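Protein-glutamine gamma-glutamyltransferase 2 (Pagrus major, PDB 1G0D) probably uses calcium to catalyse the joining of peptide-bound glutamine to lysine side chains and other primary amines. Local coordinates at residues T43-D48 and Q90-L95; E57-L62 and R109-V114; G618-E623 and V663-D668; T631-N636 and V645-S650. All coordinates share one frame; numbering follows the deposited sequence.

Contact 1 of 4, residues T43-D48 and Q90-L95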
loop_
_atom_site.group_PDB
_atom_site.type_symbol
_atom_site.label_atom_id
_atom_site.label_comp_id
_atom_site.label_asym_id
_atom_site.label_seq_id
_atom_site.Cartn_x
_atom_site.Cartn_y
_atom_site.Cartn_z
ATOM N N THR A 43 4.056 -38.204 -7.520
ATOM C CA THR A 43 4.196 -39.640 -7.763
ATOM C C THR A 43 3.754 -40.508 -6.595
ATOM O O THR A 43 3.827 -40.098 -5.453
ATOM C CB THR A 43 5.634 -40.026 -8.037
ATOM O OG1 THR A 43 6.500 -39.289 -7.156
ATOM C CG2 THR A 43 5.979 -39.751 -9.474
ATOM N N LEU A 44 3.300 -41.707 -6.907
ATOM C CA LEU A 44 2.885 -42.681 -5.920
ATOM C C LEU A 44 3.971 -43.732 -5.985
ATOM O O LEU A 44 4.033 -44.452 -6.991
ATOM C CB LEU A 44 1.634 -43.412 -6.361
ATOM C CG LEU A 44 0.211 -43.002 -6.131
ATOM C CD1 LEU A 44 -0.623 -44.241 -5.948
ATOM C CD2 LEU A 44 0.138 -42.116 -4.945
ATOM N N GLN A 45 4.836 -43.836 -4.972
ATOM C CA GLN A 45 5.846 -44.901 -4.991
ATOM C C GLN A 45 5.173 -46.164 -4.488
ATOM O O GLN A 45 4.726 -46.223 -3.351
ATOM C CB GLN A 45 7.034 -44.581 -4.102
ATOM C CG GLN A 45 8.316 -45.137 -4.675
ATOM C CD GLN A 45 9.122 -45.936 -3.659
ATOM O OE1 GLN A 45 9.804 -45.355 -2.807
ATOM N NE2 GLN A 45 9.058 -47.282 -3.745
ATOM N N CYS A 46 5.084 -47.165 -5.349
ATOM C CA CYS A 46 4.445 -48.425 -5.003
ATOM C C CYS A 46 5.408 -49.572 -4.649
ATOM O O CYS A 46 6.593 -49.567 -5.005
ATOM C CB CYS A 46 3.503 -48.840 -6.129
ATOM S SG CYS A 46 2.163 -47.650 -6.409
ATOM N N SER A 47 4.878 -50.547 -3.914
ATOM C CA SER A 47 5.660 -51.682 -3.468
ATOM C C SER A 47 5.524 -52.763 -4.515
ATOM O O SER A 47 6.403 -53.612 -4.658
ATOM C CB SER A 47 5.174 -52.172 -2.100
ATOM O OG SER A 47 3.843 -52.637 -2.173
ATOM N N ASP A 48 4.413 -52.755 -5.238
ATOM C CA ASP A 48 4.261 -53.713 -6.312
ATOM C C ASP A 48 3.342 -53.286 -7.450
ATOM O O ASP A 48 3.806 -52.617 -8.366
ATOM C CB ASP A 48 3.945 -55.135 -5.776
ATOM C CG ASP A 48 2.484 -55.346 -5.380
ATOM O OD1 ASP A 48 1.916 -56.398 -5.777
ATOM O OD2 ASP A 48 1.909 -54.489 -4.665
ATOM N N GLN A 90 8.154 -46.353 -13.303
ATOM C CA GLN A 90 8.795 -47.639 -13.145
ATOM C C GLN A 90 8.043 -48.324 -12.035
ATOM O O GLN A 90 7.028 -49.005 -12.265
ATOM C CB GLN A 90 10.257 -47.493 -12.823
ATOM C CG GLN A 90 11.125 -47.286 -14.041
ATOM C CD GLN A 90 10.660 -48.061 -15.247
ATOM O OE1 GLN A 90 10.670 -49.299 -15.259
ATOM N NE2 GLN A 90 10.244 -47.353 -16.270
ATOM N N ASP A 91 8.528 -48.136 -10.818
ATOM C CA ASP A 91 7.881 -48.720 -9.670
ATOM C C ASP A 91 6.999 -47.675 -8.981
ATOM O O ASP A 91 6.568 -47.869 -7.845
ATOM C CB ASP A 91 8.911 -49.357 -8.707
ATOM C CG ASP A 91 10.145 -48.489 -8.477
ATOM O OD1 ASP A 91 10.374 -47.513 -9.254
ATOM O OD2 ASP A 91 10.887 -48.801 -7.506
ATOM N N GLU A 92 6.729 -46.572 -9.685
ATOM C CA GLU A 92 5.853 -45.511 -9.195
ATOM C C GLU A 92 4.805 -45.050 -10.237
ATOM O O GLU A 92 4.946 -45.282 -11.432
ATOM C CB GLU A 92 6.689 -44.336 -8.708
ATOM C CG GLU A 92 7.770 -43.857 -9.622
ATOM C CD GLU A 92 8.928 -43.231 -8.846
ATOM O OE1 GLU A 92 8.929 -42.010 -8.590
ATOM O OE2 GLU A 92 9.854 -43.975 -8.481
ATOM N N ILE A 93 3.719 -44.446 -9.777
ATOM C CA ILE A 93 2.688 -43.965 -10.695
ATOM C C ILE A 93 2.736 -42.416 -10.719
ATOM O O ILE A 93 2.637 -41.770 -9.684
ATOM C CB ILE A 93 1.285 -44.428 -10.246
ATOM C CG1 ILE A 93 1.225 -45.934 -10.218
ATOM C CG2 ILE A 93 0.234 -43.975 -11.220
ATOM C CD1 ILE A 93 -0.114 -46.477 -9.740
ATOM N N LEU A 94 2.911 -41.852 -11.913
ATOM C CA LEU A 94 2.979 -40.401 -12.132
ATOM C C LEU A 94 1.550 -39.901 -12.281
ATOM O O LEU A 94 0.833 -40.292 -13.206
ATOM C CB LEU A 94 3.757 -40.092 -13.408
ATOM C CG LEU A 94 4.671 -38.852 -13.551
ATOM C CD1 LEU A 94 4.143 -38.187 -14.781
ATOM C CD2 LEU A 94 4.708 -37.848 -12.371
ATOM N N LEU A 95 1.147 -39.015 -11.377
ATOM C CA LEU A 95 -0.196 -38.493 -11.379
ATOM C C LEU A 95 -0.116 -37.014 -11.676
ATOM O O LEU A 95 0.411 -36.263 -10.880
ATOM C CB LEU A 95 -0.799 -38.698 -9.999
ATOM C CG LEU A 95 -1.797 -39.786 -9.565
ATOM C CD1 LEU A 95 -2.045 -40.910 -10.593
ATOM C CD2 LEU A 95 -1.246 -40.338 -8.287
#

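Contact 2 of 4, residues E57-L62 and R109-V114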
loop_
_atom_site.group_PDB
_atom_site.type_symbol
_atom_site.label_atom_id
_atom_site.label_comp_id
_atom_site.label_asym_id
_atom_site.label_seq_id
_atom_site.Cartn_x
_atom_site.Cartn_y
_atom_site.Cartn_z
ATOM N N GLU A 57 -8.492 -43.528 -7.495
ATOM C CA GLU A 57 -9.556 -42.556 -7.312
ATOM C C GLU A 57 -8.948 -41.374 -6.555
ATOM O O GLU A 57 -8.159 -41.558 -5.623
ATOM C CB GLU A 57 -10.667 -43.187 -6.490
ATOM C CG GLU A 57 -11.992 -42.579 -6.723
ATOM C CD GLU A 57 -12.555 -43.022 -8.036
ATOM O OE1 GLU A 57 -12.905 -44.210 -8.145
ATOM O OE2 GLU A 57 -12.640 -42.189 -8.966
ATOM N N LEU A 58 -9.299 -40.157 -6.951
ATOM C CA LEU A 58 -8.741 -38.976 -6.278
ATOM C C LEU A 58 -9.800 -38.002 -5.785
ATOM O O LEU A 58 -10.660 -37.564 -6.553
ATOM C CB LEU A 58 -7.792 -38.213 -7.220
ATOM C CG LEU A 58 -6.290 -38.505 -7.134
ATOM C CD1 LEU A 58 -6.075 -39.936 -7.573
ATOM C CD2 LEU A 58 -5.479 -37.545 -8.000
ATOM N N VAL A 59 -9.743 -37.662 -4.504
ATOM C CA VAL A 59 -10.678 -36.682 -3.986
ATOM C C VAL A 59 -9.961 -35.628 -3.154
ATOM O O VAL A 59 -9.070 -35.933 -2.362
ATOM C CB VAL A 59 -11.838 -37.347 -3.210
ATOM C CG1 VAL A 59 -11.443 -38.700 -2.788
ATOM C CG2 VAL A 59 -12.275 -36.482 -2.049
ATOM N N LEU A 60 -10.358 -34.379 -3.380
ATOM C CA LEU A 60 -9.782 -33.232 -2.716
ATOM C C LEU A 60 -10.618 -32.721 -1.556
ATOM O O LEU A 60 -11.834 -32.755 -1.606
ATOM C CB LEU A 60 -9.629 -32.118 -3.734
ATOM C CG LEU A 60 -8.656 -32.275 -4.898
ATOM C CD1 LEU A 60 -9.021 -31.297 -5.976
ATOM C CD2 LEU A 60 -7.248 -31.996 -4.420
ATOM N N HIS A 61 -9.970 -32.227 -0.512
ATOM C CA HIS A 61 -10.696 -31.701 0.649
ATOM C C HIS A 61 -10.201 -30.307 0.977
ATOM O O HIS A 61 -8.995 -30.052 1.067
ATOM C CB HIS A 61 -10.520 -32.591 1.887
ATOM C CG HIS A 61 -10.848 -34.029 1.644
ATOM N ND1 HIS A 61 -12.118 -34.539 1.815
ATOM C CD2 HIS A 61 -10.100 -35.049 1.154
ATOM C CE1 HIS A 61 -12.142 -35.801 1.434
ATOM N NE2 HIS A 61 -10.928 -36.136 1.030
ATOM N N LEU A 62 -11.159 -29.411 1.158
ATOM C CA LEU A 62 -10.898 -28.010 1.476
ATOM C C LEU A 62 -11.661 -27.633 2.762
ATOM O O LEU A 62 -12.811 -28.042 2.949
ATOM C CB LEU A 62 -11.382 -27.115 0.315
ATOM C CG LEU A 62 -10.414 -26.255 -0.518
ATOM C CD1 LEU A 62 -11.195 -25.141 -1.168
ATOM C CD2 LEU A 62 -9.296 -25.679 0.335
ATOM N N ARG A 109 -6.183 -30.890 0.850
ATOM C CA ARG A 109 -5.586 -32.097 1.393
ATOM C C ARG A 109 -6.024 -33.133 0.405
ATOM O O ARG A 109 -7.209 -33.288 0.166
ATOM C CB ARG A 109 -6.104 -32.421 2.797
ATOM C CG ARG A 109 -5.055 -32.127 3.937
ATOM C CD ARG A 109 -5.312 -30.804 4.747
ATOM N NE ARG A 109 -6.730 -30.663 5.114
ATOM C CZ ARG A 109 -7.435 -29.525 5.097
ATOM N NH1 ARG A 109 -6.866 -28.376 4.739
ATOM N NH2 ARG A 109 -8.740 -29.555 5.367
ATOM N N LEU A 110 -5.054 -33.821 -0.193
ATOM C CA LEU A 110 -5.318 -34.827 -1.222
ATOM C C LEU A 110 -5.379 -36.262 -0.772
ATOM O O LEU A 110 -4.412 -36.801 -0.229
ATOM C CB LEU A 110 -4.260 -34.754 -2.331
ATOM C CG LEU A 110 -4.628 -35.018 -3.806
ATOM C CD1 LEU A 110 -3.700 -36.032 -4.399
ATOM C CD2 LEU A 110 -6.016 -35.497 -3.931
ATOM N N ALA A 111 -6.504 -36.895 -1.074
ATOM C CA ALA A 111 -6.700 -38.281 -0.738
ATOM C C ALA A 111 -6.696 -39.171 -1.984
ATOM O O ALA A 111 -7.652 -39.148 -2.758
ATOM C CB ALA A 111 -8.004 -38.443 -0.000
ATOM N N VAL A 112 -5.630 -39.941 -2.201
ATOM C CA VAL A 112 -5.597 -40.870 -3.341
ATOM C C VAL A 112 -6.135 -42.261 -2.856
ATOM O O VAL A 112 -5.542 -42.909 -1.968
ATOM C CB VAL A 112 -4.126 -40.975 -3.931
ATOM C CG1 VAL A 112 -4.042 -42.057 -5.021
ATOM C CG2 VAL A 112 -3.705 -39.617 -4.499
ATOM N N LEU A 113 -7.279 -42.687 -3.398
ATOM C CA LEU A 113 -7.878 -43.971 -3.019
ATOM C C LEU A 113 -7.653 -45.065 -4.045
ATOM O O LEU A 113 -7.819 -44.836 -5.239
ATOM C CB LEU A 113 -9.390 -43.867 -2.881
ATOM C CG LEU A 113 -10.192 -43.146 -1.813
ATOM C CD1 LEU A 113 -9.380 -42.677 -0.626
ATOM C CD2 LEU A 113 -10.829 -41.997 -2.529
ATOM N N VAL A 114 -7.286 -46.257 -3.579
ATOM C CA VAL A 114 -7.134 -47.421 -4.455
ATOM C C VAL A 114 -8.393 -48.236 -4.202
ATOM O O VAL A 114 -8.708 -48.537 -3.059
ATOM C CB VAL A 114 -5.897 -48.295 -4.078
ATOM C CG1 VAL A 114 -5.860 -49.543 -4.981
ATOM C CG2 VAL A 114 -4.606 -47.478 -4.230
#

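Contact 3 of 4, residues G618-E623 and V663-D668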
loop_
_atom_site.group_PDB
_atom_site.type_symbol
_atom_site.label_atom_id
_atom_site.label_comp_id
_atom_site.label_asym_id
_atom_site.label_seq_id
_atom_site.Cartn_x
_atom_site.Cartn_y
_atom_site.Cartn_z
ATOM N N GLY A 618 17.913 6.056 20.974
ATOM C CA GLY A 618 18.275 5.729 19.604
ATOM C C GLY A 618 18.228 4.248 19.323
ATOM O O GLY A 618 18.942 3.494 19.963
ATOM N N VAL A 619 17.351 3.843 18.401
ATOM C CA VAL A 619 17.189 2.442 17.969
ATOM C C VAL A 619 17.279 2.388 16.456
ATOM O O VAL A 619 16.614 3.183 15.773
ATOM C CB VAL A 619 15.806 1.854 18.141
ATOM C CG1 VAL A 619 15.922 0.536 18.771
ATOM C CG2 VAL A 619 14.881 2.804 18.799
ATOM N N PHE A 620 18.048 1.436 15.937
ATOM C CA PHE A 620 18.153 1.244 14.503
ATOM C C PHE A 620 17.403 -0.081 14.321
ATOM O O PHE A 620 17.554 -0.983 15.149
ATOM C CB PHE A 620 19.616 1.064 14.098
ATOM C CG PHE A 620 20.404 2.339 14.044
ATOM C CD1 PHE A 620 20.376 3.137 12.914
ATOM C CD2 PHE A 620 21.167 2.747 15.125
ATOM C CE1 PHE A 620 21.110 4.341 12.861
ATOM C CE2 PHE A 620 21.900 3.937 15.090
ATOM C CZ PHE A 620 21.867 4.733 13.960
ATOM N N THR A 621 16.567 -0.194 13.289
ATOM C CA THR A 621 15.853 -1.453 13.014
ATOM C C THR A 621 16.210 -1.821 11.595
ATOM O O THR A 621 16.056 -0.990 10.706
ATOM C CB THR A 621 14.348 -1.293 13.061
ATOM O OG1 THR A 621 13.982 -0.584 14.255
ATOM C CG2 THR A 621 13.677 -2.659 13.000
ATOM N N LEU A 622 16.685 -3.046 11.363
ATOM C CA LEU A 622 17.091 -3.444 10.014
ATOM C C LEU A 622 16.307 -4.622 9.462
ATOM O O LEU A 622 15.980 -5.548 10.190
ATOM C CB LEU A 622 18.570 -3.833 9.980
ATOM C CG LEU A 622 19.784 -3.079 10.526
ATOM C CD1 LEU A 622 20.733 -2.806 9.387
ATOM C CD2 LEU A 622 19.399 -1.814 11.181
ATOM N N GLU A 623 15.998 -4.593 8.169
ATOM C CA GLU A 623 15.289 -5.704 7.560
ATOM C C GLU A 623 15.445 -5.709 6.049
ATOM O O GLU A 623 15.762 -4.686 5.440
ATOM C CB GLU A 623 13.820 -5.640 7.907
ATOM C CG GLU A 623 13.063 -4.778 6.960
ATOM C CD GLU A 623 11.586 -4.974 7.089
ATOM O OE1 GLU A 623 11.129 -6.137 7.020
ATOM O OE2 GLU A 623 10.882 -3.960 7.275
ATOM N N VAL A 663 16.483 0.390 6.568
ATOM C CA VAL A 663 16.765 0.792 7.924
ATOM C C VAL A 663 15.999 2.040 8.375
ATOM O O VAL A 663 15.831 3.027 7.634
ATOM C CB VAL A 663 18.289 1.017 8.108
ATOM C CG1 VAL A 663 18.594 1.384 9.532
ATOM C CG2 VAL A 663 19.036 -0.240 7.735
ATOM N N ASP A 664 15.523 1.945 9.613
ATOM C CA ASP A 664 14.809 2.999 10.293
ATOM C C ASP A 664 15.532 3.410 11.601
ATOM O O ASP A 664 16.098 2.579 12.311
ATOM C CB ASP A 664 13.405 2.513 10.624
ATOM C CG ASP A 664 12.680 3.448 11.559
ATOM O OD1 ASP A 664 12.128 4.470 11.082
ATOM O OD2 ASP A 664 12.673 3.169 12.780
ATOM N N PHE A 665 15.529 4.704 11.902
ATOM C CA PHE A 665 16.114 5.213 13.151
ATOM C C PHE A 665 15.139 6.134 13.885
ATOM O O PHE A 665 14.612 7.102 13.307
ATOM C CB PHE A 665 17.431 5.991 12.918
ATOM C CG PHE A 665 17.956 6.697 14.165
ATOM C CD1 PHE A 665 18.744 6.019 15.102
ATOM C CD2 PHE A 665 17.606 8.021 14.434
ATOM C CE1 PHE A 665 19.163 6.657 16.296
ATOM C CE2 PHE A 665 18.023 8.653 15.614
ATOM C CZ PHE A 665 18.797 7.971 16.542
ATOM N N ASP A 666 14.895 5.820 15.157
ATOM C CA ASP A 666 14.030 6.657 15.985
ATOM C C ASP A 666 14.710 7.060 17.292
ATOM O O ASP A 666 15.528 6.320 17.859
ATOM C CB ASP A 666 12.689 5.984 16.301
ATOM C CG ASP A 666 11.646 6.986 16.812
ATOM O OD1 ASP A 666 10.885 6.627 17.736
ATOM O OD2 ASP A 666 11.587 8.129 16.292
ATOM N N SER A 667 14.350 8.247 17.764
ATOM C CA SER A 667 14.925 8.779 18.976
ATOM C C SER A 667 13.872 9.709 19.508
ATOM O O SER A 667 12.895 9.974 18.806
ATOM C CB SER A 667 16.170 9.576 18.625
ATOM O OG SER A 667 15.804 10.639 17.761
ATOM N N ASP A 668 14.079 10.214 20.726
ATOM C CA ASP A 668 13.127 11.138 21.358
ATOM C C ASP A 668 12.915 12.407 20.540
ATOM O O ASP A 668 11.777 12.780 20.268
ATOM C CB ASP A 668 13.583 11.528 22.778
ATOM C CG ASP A 668 14.956 12.177 22.803
ATOM O OD1 ASP A 668 15.320 12.732 23.861
ATOM O OD2 ASP A 668 15.675 12.132 21.780
#

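Contact 4 of 4, residues T631-N636 and V645-S650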
loop_
_atom_site.group_PDB
_atom_site.type_symbol
_atom_site.label_atom_id
_atom_site.label_comp_id
_atom_site.label_asym_id
_atom_site.label_seq_id
_atom_site.Cartn_x
_atom_site.Cartn_y
_atom_site.Cartn_z
ATOM N N THR A 631 15.416 -6.355 12.645
ATOM C CA THR A 631 16.357 -6.557 13.731
ATOM C C THR A 631 16.767 -5.227 14.313
ATOM O O THR A 631 17.039 -4.302 13.568
ATOM C CB THR A 631 17.585 -7.251 13.206
ATOM O OG1 THR A 631 17.212 -8.534 12.688
ATOM C CG2 THR A 631 18.594 -7.408 14.298
ATOM N N GLN A 632 16.825 -5.131 15.636
ATOM C CA GLN A 632 17.201 -3.870 16.266
ATOM C C GLN A 632 18.613 -3.717 16.845
ATOM O O GLN A 632 19.209 -4.658 17.348
ATOM C CB GLN A 632 16.197 -3.533 17.359
ATOM C CG GLN A 632 14.891 -2.969 16.842
ATOM C CD GLN A 632 13.923 -2.639 17.962
ATOM O OE1 GLN A 632 12.915 -1.956 17.750
ATOM N NE2 GLN A 632 14.221 -3.129 19.166
ATOM N N ILE A 633 19.140 -2.503 16.743
ATOM C CA ILE A 633 20.438 -2.137 17.305
ATOM C C ILE A 633 20.161 -0.917 18.183
ATOM O O ILE A 633 19.824 0.155 17.668
ATOM C CB ILE A 633 21.434 -1.669 16.257
ATOM C CG1 ILE A 633 21.454 -2.650 15.086
ATOM C CG2 ILE A 633 22.793 -1.447 16.929
ATOM C CD1 ILE A 633 22.379 -2.229 14.007
ATOM N N HIS A 634 20.285 -1.069 19.498
ATOM C CA HIS A 634 20.044 0.063 20.383
ATOM C C HIS A 634 21.333 0.832 20.617
ATOM O O HIS A 634 22.333 0.258 21.020
ATOM C CB HIS A 634 19.470 -0.421 21.716
ATOM C CG HIS A 634 18.061 -0.935 21.613
ATOM N ND1 HIS A 634 17.759 -2.187 21.118
ATOM C CD2 HIS A 634 16.871 -0.364 21.927
ATOM C CE1 HIS A 634 16.448 -2.366 21.132
ATOM N NE2 HIS A 634 15.885 -1.275 21.619
ATOM N N VAL A 635 21.321 2.122 20.304
ATOM C CA VAL A 635 22.472 2.983 20.528
ATOM C C VAL A 635 22.614 3.083 22.041
ATOM O O VAL A 635 21.680 3.503 22.731
ATOM C CB VAL A 635 22.228 4.407 19.974
ATOM C CG1 VAL A 635 23.335 5.348 20.448
ATOM C CG2 VAL A 635 22.150 4.368 18.457
ATOM N N ASN A 636 23.761 2.673 22.569
ATOM C CA ASN A 636 23.954 2.743 24.013
ATOM C C ASN A 636 24.498 4.122 24.360
ATOM O O ASN A 636 25.638 4.466 24.047
ATOM C CB ASN A 636 24.891 1.614 24.480
ATOM C CG ASN A 636 24.243 0.208 24.341
ATOM O OD1 ASN A 636 24.900 -0.769 23.925
ATOM N ND2 ASN A 636 22.945 0.113 24.694
ATOM N N VAL A 645 26.556 9.192 14.675
ATOM C CA VAL A 645 26.122 7.905 15.220
ATOM C C VAL A 645 26.584 6.827 14.285
ATOM O O VAL A 645 26.589 7.017 13.072
ATOM C CB VAL A 645 24.610 7.807 15.277
ATOM C CG1 VAL A 645 24.199 6.894 16.387
ATOM C CG2 VAL A 645 24.027 9.159 15.471
ATOM N N SER A 646 26.972 5.685 14.822
ATOM C CA SER A 646 27.439 4.619 13.946
ATOM C C SER A 646 27.321 3.250 14.563
ATOM O O SER A 646 27.984 2.985 15.561
ATOM C CB SER A 646 28.907 4.841 13.564
ATOM O OG SER A 646 29.188 6.222 13.354
ATOM N N VAL A 647 26.476 2.394 13.971
ATOM C CA VAL A 647 26.292 1.003 14.423
ATOM C C VAL A 647 26.595 0.058 13.265
ATOM O O VAL A 647 26.953 0.491 12.148
ATOM C CB VAL A 647 24.853 0.654 14.819
ATOM C CG1 VAL A 647 24.648 0.890 16.271
ATOM C CG2 VAL A 647 23.869 1.431 13.966
ATOM N N LYS A 648 26.442 -1.237 13.550
ATOM C CA LYS A 648 26.641 -2.268 12.564
ATOM C C LYS A 648 26.032 -3.527 13.106
ATOM O O LYS A 648 25.906 -3.690 14.302
ATOM C CB LYS A 648 28.115 -2.463 12.273
ATOM C CG LYS A 648 28.985 -2.430 13.466
ATOM C CD LYS A 648 29.237 -3.820 13.946
ATOM C CE LYS A 648 30.585 -3.890 14.603
ATOM N NZ LYS A 648 31.635 -3.164 13.813
ATOM N N LEU A 649 25.651 -4.418 12.208
ATOM C CA LEU A 649 24.994 -5.675 12.561
ATOM C C LEU A 649 25.606 -6.768 11.675
ATOM O O LEU A 649 26.029 -6.491 10.556
ATOM C CB LEU A 649 23.500 -5.553 12.220
ATOM C CG LEU A 649 22.334 -6.175 13.012
ATOM C CD1 LEU A 649 21.091 -6.198 12.113
ATOM C CD2 LEU A 649 22.654 -7.582 13.501
ATOM N N SER A 650 25.667 -8.000 12.153
ATOM C CA SER A 650 26.184 -9.070 11.317
ATOM C C SER A 650 25.039 -9.989 11.041
ATOM O O SER A 650 24.180 -10.157 11.905
ATOM C CB SER A 650 27.244 -9.861 12.029
ATOM O OG SER A 650 28.467 -9.760 11.325
#

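Contact 1 of 4, residues T43-D48 and Q90-L95
Leu44 and Ile93 face each other as an antiparallel hydrogen-bonded pair, joining strand 40-46 to strand 92-98 in the four-stranded antiparallel sheet of the N-terminal beta-sandwich domain. The two form a reciprocal couple of backbone bonds, Leu44 N to Ile93 O at 2.9 Å and Ile93 N to Leu44 O at 2.8 Å. A third bond, Cys46 N to Asp91 O at 3.0 Å, ties the two strands together just before strand 92-98 begins. A CA-H...O contact from Thr43 CA to Ile93 O, 3.3 Å, adds a second, weaker donor to that carbonyl of Ile93.

Apolar packing gathers on the face carrying Leu44 and Ile93. Here Leu44 CG meets the CD2 branch of Leu95 at 3.7 Å, the two side chains slanting across each other. Farther along, Cys46 SG sits beside the CD1 tip of Ile93 at 4.2 Å. Leu56, from strand 55-62 of the facing sheet, packs on Leu44, Ile93 and Leu95 together, which marks this face as the inner one of the sandwich.

Polar and mixed contacts occupy the face of Thr43, Gln45, Glu92 and Leu94. The CG of Glu92 stands between its backbone N and carbonyl carbon (chi1 48°), and the chain runs on extended until OE1 comes to 3.8 Å from Thr43 CG2. The same methyl, Thr43 CG2, also rests against Leu94 CD2 at 3.7 Å.

Contact 2 of 4, residues E57-L62 and R109-V114
Leu58 and Val112 run alongside each other in the same direction, with Leu58 CG 3.9 Å from Val112 CG2. Beyond them on this face, Leu60 and Leu110 meet through their CD2 methyls (Leu60 CD2 to Leu110 CD2, 3.7 Å). On the opposite face Val59 CG1 comes close to Leu113 CD2 at 3.4 Å. Next to it, the His61 ring turns its edge to Ala111, and NE2 of His61 is 3.9 Å from Ala111 CB, which lies in the ring plane; ND1 of the same ring is hydrogen-bonded to Asp66. Bends at chi2 and chi3 fold the Arg109 chain back until one face of its guanidinium lies over His61 O, while NH2 makes a weak hydrogen bond to Gly63 O. At the far end Glu57 carries its carboxylate away from the partner strand to a salt bridge with Lys74.

Between the two faces six backbone bonds join the strands, Val59 N to Ala111 O being almost straight at 174°. An apolar face of Leu58, Leu60, Leu110 and Val112 turned to the facing sheet, backed by a mixed outer face, is what a beta-sandwich requires, here that of the N-terminal transglutaminase domain.

Contact 3 of 4, residues G618-E623 and V663-D668
Phe620 and Phe665 form a non-hydrogen-bonded antiparallel pair in which different first torsions bring the rings together. Phe620 has CG beside its backbone N (chi1 -78°), which swings the ring toward strand 659-666. Phe665 has CG opposite its own N (chi1 172°), and its ring is carried along the strand direction toward Gly618. As a result Phe665 CD1 stands over the centre of the Phe620 ring, 3.6 Å from Phe620 CZ. The planes are inclined at 48°, an oblique meeting with centroids 4.9 Å apart. Farther on, Phe665 CE1 rests against Gly618 CA at 3.5 Å, while Phe607 meets the Phe665 ring from outside the pair.

On the same face Leu622 and Val663 run side by side. The two methyls of Val663 spread against both branches of Leu622, the closest approach being Leu622 CD1 to Val663 CG2, 3.5 Å.

The backbone is joined by two reciprocal couples of hydrogen bonds, including Val619 N to Asp666 O at 3.1 Å and Thr621 N to Asp664 O at 3.0 Å. On the face of Val619, Thr621, Asp664 and Asp666 the carboxylates turn to partners elsewhere: Asp664 makes salt bridges to Lys674 and Arg248, and Asp666 is held by Lys671 and the hydroxyl of Tyr247.

The pairing is therefore two-sided in chemistry. Aromatic and aliphatic groups build the core of the C-terminal Ig-like domain, whereas the acidic face binds basic residues, Arg248 of the catalytic core among them, and the two cations around buried Asp664 would probably keep it ionised.

Contact 4 of 4, residues T631-N636 and V645-S650
Ile633 is the main bump of this contact, pushing from strand 628-634 into the hollow between Val647 and Leu649 of strand 644-651. Its CG1 lies beside the backbone N and chi2 is extended (178°), which drives CD1 deep enough to lie 3.9 Å from Leu649 CB and 3.8 Å from Lys648 O, the carbonyl at the floor of the hollow. The other branch, CG2, meets Val647 tip to tip, though the modelled separation there is too short to be trusted. Thr631 fills the next position: its CG2 leans on the CD1 methyl of Leu649 at 3.5 Å, while its OG1 is hydrogen-bonded to Ser629 O. At the other end Val635 and Val645 cross at about a right angle, with Val635 CG2 3.9 Å from Val645 CG1.

No hydrogen bond joins the segments. Their strand axes stay 8.2 Å apart at closest and run at 143°, and the gap is bridged by side chains alone; Phe620, packed against both Val635 and Val647, helps to fill it. Two sheets packed face to face through aliphatic side chains, with no hydrogen bonds between them, are the hallmark of a beta-sandwich, here the C-terminal Ig-like domain.

In the fold
The four contacts fall into two domains at different parts of the chain, with at least about 29 Å between the nearest atoms of any cross-domain pair. Contacts 1 and 2, centres 16 Å apart, belong to the two facing sheets of the N-terminal sandwich; their segments alternate along the sequence, and Leu44 CD1 touches Val112 CG1 at 4.2 Å. Contacts 3 and 4 lie closer, centres 8 Å apart, contact 4 being nested in the loop that contact 3 closes. Strands 619-624 and 628-634 are sheet neighbours, so contact 4 stacks the second sheet onto the sheet of contact 3. All four lie away from the catalytic Cys272, His332 and Asp355.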